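LEOA (Escherichia coli, PDB 4AUR) is a bacterial dynamin-like protein that probably binds and hydrolyses GTP through a P-loop NTPase domain joined to a long helical domain. Local coordinates at residues Glu327-Glu330 against Glu331-Met335; Glu522-Phe525 against Ala526-Pro530. All coordinates share one frame; numbering follows the deposited sequence.

Interaction 1. Residues Glu327-Glu330 against Glu331-Met335; sequences ELFE and ELNLM
Leu-328 and Leu-332 meet one turn apart on the long alpha-helix 275-343 of the dynamin-like helical domain, making an i/i+4 apolar pair on its buried side. Their branched ends cross obliquely: CG of Leu-328 lies 4.0 Å from CD1 of Leu-332, and CD1 of Leu-328 is 4.1 Å from CG of Leu-332. The first torsions bring them together, since CG of Leu-328 stands opposite the backbone N (chi1 174°) and leans along the helix towards the later turn, whereas CG of Leu-332 is anti to its own carbonyl carbon (chi1 -67°) and leans back. Alongside, the Phe-329 ring reaches along the helix towards Asn-333, whose OD1 approaches the ring obliquely, 4.3 Å from CZ of Phe-329.

Regular i/i+4 backbone bonds hold this spacing, among them Leu-332 N to Leu-328 O at 3.0 Å. Two residues further on, Leu-334 N donates to Glu-330 O over 3.2 Å at an N-H...O angle of 167°, while Asn-333 N adds only a weak bond to that same oxygen. Outside the two segments, helices 489-518 and 368-408 pack against the leucines, Leu-518 and Phe-381 touching Leu-328 and Ile-514 and Ser-377 touching Leu-332. Tyr-515 meets the Phe-329 ring edge-to-face, and its OH makes a weak hydrogen bond to Leu-332 O.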
ATOM      1  N   GLU A 327     -39.031 -28.320  10.322  1.00 28.61           N
ATOM      2  CA  GLU A 327     -38.894 -29.761  10.172  1.00 28.78           C
ATOM      3  C   GLU A 327     -39.159 -30.475  11.506  1.00 26.81           C
ATOM      4  O   GLU A 327     -39.821 -31.511  11.536  1.00 24.45           O
ATOM      5  CB  GLU A 327     -37.514 -30.125   9.628  1.00 32.77           C
ATOM      6  CG  GLU A 327     -37.306 -29.753   8.152  1.00 37.18           C
ATOM      7  CD  GLU A 327     -35.832 -29.681   7.762  1.00 41.56           C
ATOM      8  OE1 GLU A 327     -34.973 -30.254   8.485  1.00 41.83           O
ATOM      9  OE2 GLU A 327     -35.528 -29.036   6.735  1.00 46.19           O
ATOM     10  N   LEU A 328     -38.661 -29.910  12.605  1.00 25.32           N
ATOM     11  CA  LEU A 328     -38.854 -30.515  13.906  1.00 24.50           C
ATOM     12  C   LEU A 328     -40.316 -30.534  14.243  1.00 24.84           C
ATOM     13  O   LEU A 328     -40.844 -31.530  14.697  1.00 25.37           O
ATOM     14  CB  LEU A 328     -38.149 -29.753  14.999  1.00 24.34           C
ATOM     15  CG  LEU A 328     -38.496 -30.319  16.384  1.00 24.33           C
ATOM     16  CD1 LEU A 328     -37.992 -31.740  16.483  1.00 24.63           C
ATOM     17  CD2 LEU A 328     -37.950 -29.483  17.527  1.00 23.73           C
ATOM     18  N   PHE A 329     -40.957 -29.400  14.040  1.00 24.88           N
ATOM     19  CA  PHE A 329     -42.380 -29.288  14.223  1.00 24.52           C
ATOM     20  C   PHE A 329     -43.161 -30.264  13.334  1.00 25.87           C
ATOM     21  O   PHE A 329     -44.108 -30.874  13.784  1.00 25.08           O
ATOM     22  CB  PHE A 329     -42.803 -27.869  13.918  1.00 24.40           C
ATOM     23  CG  PHE A 329     -44.264 -27.685  13.901  1.00 25.26           C
ATOM     24  CD1 PHE A 329     -44.955 -27.503  15.087  1.00 26.83           C
ATOM     25  CD2 PHE A 329     -44.957 -27.724  12.711  1.00 25.92           C
ATOM     26  CE1 PHE A 329     -46.318 -27.330  15.078  1.00 27.69           C
ATOM     27  CE2 PHE A 329     -46.316 -27.569  12.686  1.00 25.98           C
ATOM     28  CZ  PHE A 329     -47.000 -27.377  13.867  1.00 27.17           C
ATOM     29  N   GLU A 330     -42.776 -30.390  12.072  1.00 25.51           N
ATOM     30  CA  GLU A 330     -43.464 -31.287  11.194  1.00 27.38           C
ATOM     31  C   GLU A 330     -43.381 -32.690  11.780  1.00 30.13           C
ATOM     32  O   GLU A 330     -44.358 -33.433  11.775  1.00 32.82           O
ATOM     33  CB  GLU A 330     -42.852 -31.268   9.781  1.00 28.58           C
ATOM     34  CG  GLU A 330     -43.271 -30.078   8.924  1.00 29.36           C
ATOM     35  CD  GLU A 330     -42.503 -29.962   7.619  1.00 30.64           C
ATOM     36  OE1 GLU A 330     -42.283 -30.981   6.935  1.00 35.30           O
ATOM     37  OE2 GLU A 330     -42.126 -28.846   7.251  1.00 31.78           O
ATOM     38  N   GLU A 331     -42.209 -33.054  12.283  1.00 31.87           N
ATOM     39  CA  GLU A 331     -41.976 -34.425  12.747  1.00 32.35           C
ATOM     40  C   GLU A 331     -42.772 -34.711  14.007  1.00 30.34           C
ATOM     41  O   GLU A 331     -43.335 -35.778  14.133  1.00 30.77           O
ATOM     42  CB  GLU A 331     -40.480 -34.676  12.973  1.00 32.57           C
ATOM     43  CG  GLU A 331     -40.123 -35.857  13.861  1.00 33.76           C
ATOM     44  CD  GLU A 331     -38.621 -36.107  13.910  1.00 34.87           C
ATOM     45  OE1 GLU A 331     -37.965 -35.963  12.857  1.00 38.01           O
ATOM     46  OE2 GLU A 331     -38.090 -36.451  14.986  1.00 31.80           O
ATOM     47  N   LEU A 332     -42.804 -33.754  14.924  1.00 28.33           N
ATOM     48  CA  LEU A 332     -43.557 -33.896  16.165  1.00 27.31           C
ATOM     49  C   LEU A 332     -45.066 -33.911  15.943  1.00 27.56           C
ATOM     50  O   LEU A 332     -45.784 -34.524  16.712  1.00 26.08           O
ATOM     51  CB  LEU A 332     -43.223 -32.765  17.132  1.00 25.16           C
ATOM     52  CG  LEU A 332     -41.823 -32.687  17.716  1.00 24.65           C
ATOM     53  CD1 LEU A 332     -41.651 -31.417  18.527  1.00 24.92           C
ATOM     54  CD2 LEU A 332     -41.531 -33.880  18.587  1.00 24.74           C
ATOM     55  N   ASN A 333     -45.533 -33.221  14.914  1.00 28.54           N
ATOM     56  CA  ASN A 333     -46.943 -33.154  14.609  1.00 31.70           C
ATOM     57  C   ASN A 333     -47.449 -34.487  14.019  1.00 33.06           C
ATOM     58  O   ASN A 333     -48.529 -34.949  14.358  1.00 31.90           O
ATOM     59  CB  ASN A 333     -47.235 -31.987  13.666  1.00 33.52           C
ATOM     60  CG  ASN A 333     -48.625 -31.394  13.872  1.00 40.09           C
ATOM     61  OD1 ASN A 333     -49.027 -31.024  14.995  1.00 41.68           O
ATOM     62  ND2 ASN A 333     -49.364 -31.272  12.779  1.00 43.96           N
ATOM     63  N   LEU A 334     -46.662 -35.121  13.160  1.00 34.58           N
ATOM     64  CA  LEU A 334     -46.987 -36.471  12.722  1.00 36.96           C
ATOM     65  C   LEU A 334     -47.046 -37.449  13.893  1.00 36.16           C
ATOM     66  O   LEU A 334     -47.957 -38.256  14.007  1.00 41.49           O
ATOM     67  CB  LEU A 334     -45.967 -36.980  11.713  1.00 39.10           C
ATOM     68  CG  LEU A 334     -46.231 -36.507  10.295  1.00 43.70           C
ATOM     69  CD1 LEU A 334     -44.971 -36.653   9.451  1.00 46.32           C
ATOM     70  CD2 LEU A 334     -47.402 -37.275   9.681  1.00 46.50           C
HETATM   71  N   MSE A 335     -46.066 -37.374  14.768  1.00 35.00           N
HETATM   72  CA  MSE A 335     -45.977 -38.310  15.849  1.00 34.78           C
HETATM   73  C   MSE A 335     -47.228 -38.271  16.637  1.00 33.52           C
HETATM   74  O   MSE A 335     -47.757 -39.297  16.969  1.00 31.99           O
HETATM   75  CB  MSE A 335     -44.794 -37.940  16.701  1.00 38.35           C
HETATM   76  CG  MSE A 335     -44.262 -39.168  17.412  1.00 41.00           C
HETATM   77 SE   MSE A 335     -42.844 -38.502  18.572  0.84 47.53          SE
HETATM   78  CE  MSE A 335     -41.499 -38.235  17.150  1.00 45.11           C
TER

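Interaction 2. Residues Glu522-Phe525 against Ala526-Pro530; sequences EKMF and AFFAP
Residues 522-528 make up nearly all of the short helix 521-528, which breaks at Ala-529 as its backbone leaves helical values (phi -166°) just ahead of Pro-530, a helix C-terminus in the dynamin-like helical domain. Near this end Met-524 O accepts two backbone bonds. Phe-528 N, 3.1 Å from Met-524 O, donates nearly in line with the carbonyl bond, and Phe-527 N, also 3.1 Å from Met-524 O, comes from above the carbonyl plane, so that i+4 and i+3 pairing share one acceptor. Ala-529 N still reaches Phe-525 O at 3.0 Å, but Pro-530 N, close to the same oxygen, has no hydrogen to give.

On the buried side the selenomethionine Met-524 meets Phe-528, the two side chains crossing at about a right angle. Bends at chi2 (-98°) and chi3 bring the methyl CE of Met-524 alongside CB and the near edge of Phe-528, 3.6 Å from Phe-528 CD2. The edge of the Phe-528 ring also faces Met-524 O, while Phe-527 places its CD2 over the centre of one ring face. Leu-518 touches both Met-524 and Phe-528, and Phe-381 meets the latter's ring. Phe-528 O is hydrogen-bonded to Ser-385 OG, tying the helix end to helix 368-408. Phe-525 lies against Arg-318 and Val-321 of helix 275-343, Val-321 also touching Met-524, and the methyl of Ala-529 sits at the edge of the Phe-525 ring, with Ala-529 CB 4.1 Å from Phe-525 CD1.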
ATOM      1  N   GLU A 522     -38.238 -15.653  19.036  1.00 33.84           N
ATOM      2  CA  GLU A 522     -37.623 -15.206  20.274  1.00 35.92           C
ATOM      3  C   GLU A 522     -37.295 -16.392  21.196  1.00 34.63           C
ATOM      4  O   GLU A 522     -36.181 -16.519  21.702  1.00 30.78           O
ATOM      5  CB  GLU A 522     -38.598 -14.275  21.001  1.00 42.58           C
ATOM      6  CG  GLU A 522     -38.065 -13.584  22.256  1.00 48.09           C
ATOM      7  CD  GLU A 522     -37.793 -12.087  22.068  1.00 52.57           C
ATOM      8  OE1 GLU A 522     -37.918 -11.545  20.937  1.00 51.39           O
ATOM      9  OE2 GLU A 522     -37.444 -11.445  23.078  1.00 56.37           O
ATOM     10  N   LYS A 523     -38.289 -17.242  21.429  1.00 34.14           N
ATOM     11  CA  LYS A 523     -38.163 -18.321  22.410  1.00 32.97           C
ATOM     12  C   LYS A 523     -37.359 -19.405  21.778  1.00 31.63           C
ATOM     13  O   LYS A 523     -36.461 -19.973  22.376  1.00 31.44           O
ATOM     14  CB  LYS A 523     -39.527 -18.874  22.780  1.00 35.28           C
ATOM     15  CG  LYS A 523     -40.461 -17.874  23.446  1.00 38.04           C
ATOM     16  CD  LYS A 523     -41.882 -18.418  23.552  1.00 41.16           C
ATOM     17  CE  LYS A 523     -42.811 -17.396  24.205  1.00 44.30           C
ATOM     18  NZ  LYS A 523     -42.285 -16.989  25.541  1.00 44.26           N
HETATM   19  N   MSE A 524     -37.681 -19.672  20.530  1.00 31.05           N
HETATM   20  CA  MSE A 524     -37.051 -20.755  19.824  1.00 31.72           C
HETATM   21  C   MSE A 524     -35.587 -20.490  19.890  1.00 30.31           C
HETATM   22  O   MSE A 524     -34.823 -21.250  20.464  1.00 29.27           O
HETATM   23  CB  MSE A 524     -37.607 -20.864  18.409  1.00 30.11           C
HETATM   24  CG  MSE A 524     -37.158 -22.190  17.821  1.00 30.20           C
HETATM   25 SE   MSE A 524     -35.565 -21.895  16.693  1.00 29.82          SE
HETATM   26  CE  MSE A 524     -34.131 -22.292  17.927  1.00 31.64           C
ATOM     27  N   PHE A 525     -35.182 -19.355  19.362  1.00 32.66           N
ATOM     28  CA  PHE A 525     -33.776 -18.973  19.445  1.00 30.31           C
ATOM     29  C   PHE A 525     -33.208 -18.978  20.845  1.00 28.54           C
ATOM     30  O   PHE A 525     -32.105 -19.461  21.019  1.00 28.87           O
ATOM     31  CB  PHE A 525     -33.530 -17.658  18.736  1.00 27.79           C
ATOM     32  CG  PHE A 525     -33.400 -17.824  17.275  1.00 26.21           C
ATOM     33  CD1 PHE A 525     -32.300 -18.476  16.762  1.00 24.60           C
ATOM     34  CD2 PHE A 525     -34.375 -17.378  16.420  1.00 25.13           C
ATOM     35  CE1 PHE A 525     -32.166 -18.655  15.405  1.00 25.28           C
ATOM     36  CE2 PHE A 525     -34.249 -17.551  15.070  1.00 24.68           C
ATOM     37  CZ  PHE A 525     -33.144 -18.192  14.557  1.00 24.90           C
ATOM     38  N   ALA A 526     -33.951 -18.500  21.834  1.00 27.14           N
ATOM     39  CA  ALA A 526     -33.391 -18.380  23.194  1.00 29.95           C
ATOM     40  C   ALA A 526     -33.096 -19.717  23.862  1.00 31.01           C
ATOM     41  O   ALA A 526     -32.320 -19.774  24.797  1.00 31.72           O
ATOM     42  CB  ALA A 526     -34.317 -17.569  24.091  1.00 30.93           C
ATOM     43  N   PHE A 527     -33.736 -20.775  23.380  1.00 33.02           N
ATOM     44  CA  PHE A 527     -33.651 -22.096  23.967  1.00 35.32           C
ATOM     45  C   PHE A 527     -32.675 -23.006  23.223  1.00 35.25           C
ATOM     46  O   PHE A 527     -31.903 -23.744  23.849  1.00 36.50           O
ATOM     47  CB  PHE A 527     -35.046 -22.722  23.970  1.00 38.68           C
ATOM     48  CG  PHE A 527     -35.205 -23.846  24.942  1.00 44.94           C
ATOM     49  CD1 PHE A 527     -35.550 -23.590  26.266  1.00 49.22           C
ATOM     50  CD2 PHE A 527     -35.017 -25.174  24.537  1.00 50.36           C
ATOM     51  CE1 PHE A 527     -35.690 -24.629  27.176  1.00 54.66           C
ATOM     52  CE2 PHE A 527     -35.162 -26.222  25.442  1.00 52.30           C
ATOM     53  CZ  PHE A 527     -35.498 -25.947  26.763  1.00 55.32           C
ATOM     54  N   PHE A 528     -32.709 -22.956  21.893  1.00 34.18           N
ATOM     55  CA  PHE A 528     -31.903 -23.842  21.063  1.00 32.20           C
ATOM     56  C   PHE A 528     -30.662 -23.217  20.443  1.00 32.75           C
ATOM     57  O   PHE A 528     -29.847 -23.937  19.866  1.00 36.71           O
ATOM     58  CB  PHE A 528     -32.757 -24.399  19.939  1.00 31.71           C
ATOM     59  CG  PHE A 528     -33.988 -25.133  20.412  1.00 31.31           C
ATOM     60  CD1 PHE A 528     -33.921 -26.484  20.717  1.00 31.20           C
ATOM     61  CD2 PHE A 528     -35.197 -24.480  20.554  1.00 30.99           C
ATOM     62  CE1 PHE A 528     -35.030 -27.169  21.161  1.00 32.10           C
ATOM     63  CE2 PHE A 528     -36.315 -25.158  20.992  1.00 32.85           C
ATOM     64  CZ  PHE A 528     -36.231 -26.509  21.300  1.00 32.72           C
ATOM     65  N   ALA A 529     -30.512 -21.896  20.527  1.00 32.66           N
ATOM     66  CA  ALA A 529     -29.434 -21.201  19.809  1.00 28.90           C
ATOM     67  C   ALA A 529     -29.186 -19.758  20.269  1.00 27.82           C
ATOM     68  O   ALA A 529     -29.118 -18.855  19.448  1.00 25.73           O
ATOM     69  CB  ALA A 529     -29.758 -21.219  18.330  1.00 28.16           C
ATOM     70  N   PRO A 530     -29.057 -19.540  21.588  1.00 28.62           N
ATOM     71  CA  PRO A 530     -28.831 -18.209  22.119  1.00 29.43           C
ATOM     72  C   PRO A 530     -27.525 -17.551  21.689  1.00 31.89           C
ATOM     73  O   PRO A 530     -27.466 -16.299  21.594  1.00 32.25           O
ATOM     74  CB  PRO A 530     -28.833 -18.421  23.635  1.00 29.19           C
ATOM     75  CG  PRO A 530     -28.619 -19.876  23.842  1.00 29.89           C
ATOM     76  CD  PRO A 530     -29.288 -20.512  22.668  1.00 30.66           C
TER

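Interactions 1 and 2 do not touch, their nearest atoms being about 5 Å apart and their centres 18 Å, yet they converge on the same helices. Leu-518 and Phe-381 pack against both, and helix 275-343, which carries interaction 1, also supports Met-524 and Phe-525 of interaction 2. Each has buried apolar side chains and an exposed side that holds charged residues but also apolar ones such as Phe-329 and Phe-527. Mid-helix, interaction 1 keeps i/i+4 bonding with only a weak i+3 addition, whereas interaction 2, where the helix ends, has a full i+3 bond sharing an acceptor with an i+4 bond; its buried pair is a selenomethionine and a phenylalanine, against the two leucines of interaction 1.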